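PDB 7LQX: glycosyl hydrolase BlGH5_18 from Bifidobacterium longum subsp. infantis, which probably hydrolyses beta-mannosidic linkages in the core of N-glycans, as a family GH5 glycosidase with a (beta/alpha)8-barrel domain. Local coordinates for residues 277-281 with 282-286. Numbering follows the deposited sequence. Where two conformers were deposited one is given.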
# COMPACT_ATOMS: atom_id res chain seq x y z
N VAL A 277 4.57 -16.27 20.55
CA VAL A 277 5.79 -17.06 20.71
C VAL A 277 5.80 -18.06 19.58
O VAL A 277 4.79 -18.73 19.33
CB VAL A 277 5.86 -17.72 22.10
CG1 VAL A 277 4.60 -18.48 22.37
CG2 VAL A 277 7.09 -18.62 22.19
N GLY A 278 6.91 -18.15 18.87
CA GLY A 278 7.07 -19.10 17.78
C GLY A 278 8.43 -19.76 17.84
O GLY A 278 9.27 -19.42 18.67
N ALA A 279 8.63 -20.72 16.93
CA ALA A 279 9.84 -21.55 16.91
C ALA A 279 10.55 -21.31 15.59
O ALA A 279 10.42 -22.11 14.65
CB ALA A 279 9.48 -23.02 17.08
N PRO A 280 11.32 -20.23 15.47
CA PRO A 280 11.78 -19.79 14.15
C PRO A 280 12.93 -20.62 13.60
O PRO A 280 14.00 -20.73 14.22
CB PRO A 280 12.21 -18.33 14.39
CG PRO A 280 12.60 -18.31 15.82
CD PRO A 280 11.65 -19.25 16.52
N GLN A 281 12.75 -21.14 12.39
CA GLN A 281 13.72 -22.05 11.80
C GLN A 281 14.87 -21.34 11.09
O GLN A 281 15.70 -22.02 10.48
CB GLN A 281 13.03 -23.07 10.89
CG GLN A 281 12.23 -24.06 11.72
CD GLN A 281 11.29 -24.93 10.93
OE1 GLN A 281 10.17 -25.21 11.37
NE2 GLN A 281 11.73 -25.37 9.76
N ASN A 282 14.97 -20.01 11.16
CA ASN A 282 16.23 -19.37 10.80
C ASN A 282 17.30 -19.60 11.86
O ASN A 282 18.49 -19.45 11.56
CB ASN A 282 16.04 -17.87 10.51
CG ASN A 282 15.38 -17.11 11.65
OD1 ASN A 282 14.92 -17.68 12.63
ND2 ASN A 282 15.32 -15.79 11.50
N VAL A 283 16.90 -19.99 13.07
CA VAL A 283 17.86 -20.29 14.13
C VAL A 283 17.66 -21.66 14.76
O VAL A 283 18.62 -22.22 15.30
CB VAL A 283 17.87 -19.19 15.22
CG1 VAL A 283 18.37 -17.87 14.62
CG2 VAL A 283 16.50 -19.02 15.85
N LEU A 284 16.46 -22.25 14.70
CA LEU A 284 16.20 -23.58 15.23
C LEU A 284 16.05 -24.59 14.09
O LEU A 284 15.68 -24.24 12.97
CB LEU A 284 14.89 -23.60 16.03
CG LEU A 284 14.76 -22.52 17.10
CD1 LEU A 284 13.36 -22.64 17.76
CD2 LEU A 284 15.87 -22.55 18.13
N GLU A 285 16.33 -25.85 14.40
CA GLU A 285 16.08 -26.92 13.45
C GLU A 285 14.63 -27.38 13.56
O GLU A 285 14.05 -27.40 14.64
CB GLU A 285 17.01 -28.10 13.73
CG GLU A 285 18.48 -27.76 13.63
CD GLU A 285 18.84 -27.11 12.31
OE1 GLU A 285 18.56 -27.73 11.26
OE2 GLU A 285 19.39 -25.99 12.32
N ALA A 286 14.06 -27.79 12.43
CA ALA A 286 12.68 -28.26 12.43
C ALA A 286 12.46 -29.35 13.47
O ALA A 286 11.44 -29.36 14.17
CB ALA A 286 12.31 -28.79 11.04
O HOH W 1 18.50 -23.08 11.55
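Pro-280 O takes two backbone donors, Val-283 N at 3.2 Å and Leu-284 N at 2.9 Å, so that a beta-turn and the wider alpha-turn around it share one acceptor. The two donors meet the oxygen differently: Leu-284 N lies in the carbonyl plane, whereas Val-283 N stands 43° above it. Asn-282, at a turn corner, has CG between its own backbone N and carbonyl carbon (chi1 55°), which sends OD1 back to within 3.3 Å of Pro-280 CB. The proline ring also meets two aliphatic branches, CG facing Val-283 CG2 and CD facing Leu-284 CD1. The latter methyl reaches on to Ala-279 CB at 4.0 Å, and Phe-292 of helix 289-300 touches both Ala-279 and Leu-284.

The side chain of Gln-281 runs toward Ala-286 instead. Gln-281 CA lies 3.2 Å from Leu-284 O, a CA-H...O contact, and the extended chain (chi2 168°) carries NE2 alongside the methyl of Ala-286, 3.7 Å from CB. With an alanine here, the CA-H contact could remain, but Ala-286 would probably lose the amide group packed against it. A water that lies 3.2 Å from Gln-281 O and near Glu-285 OE2 could give a proton to each, although other acceptors compete for them.

Further out, Phe-236 touches both Pro-280 and Asn-282, while Ala-286 O is hydrogen-bonded to Thr-289 OG1 at the start of the next helix. This beta-to-alpha loop leaves the C-terminal end of the seventh barrel strand, 272-277, on the face that carries the active site in (beta/alpha)8 glycosidases. It illustrates how an irregular connection can be ordered: a doubly used carbonyl fixes the backbone reversal, and apolar contacts of Ala-279 and Leu-284 join it to helix 289-300.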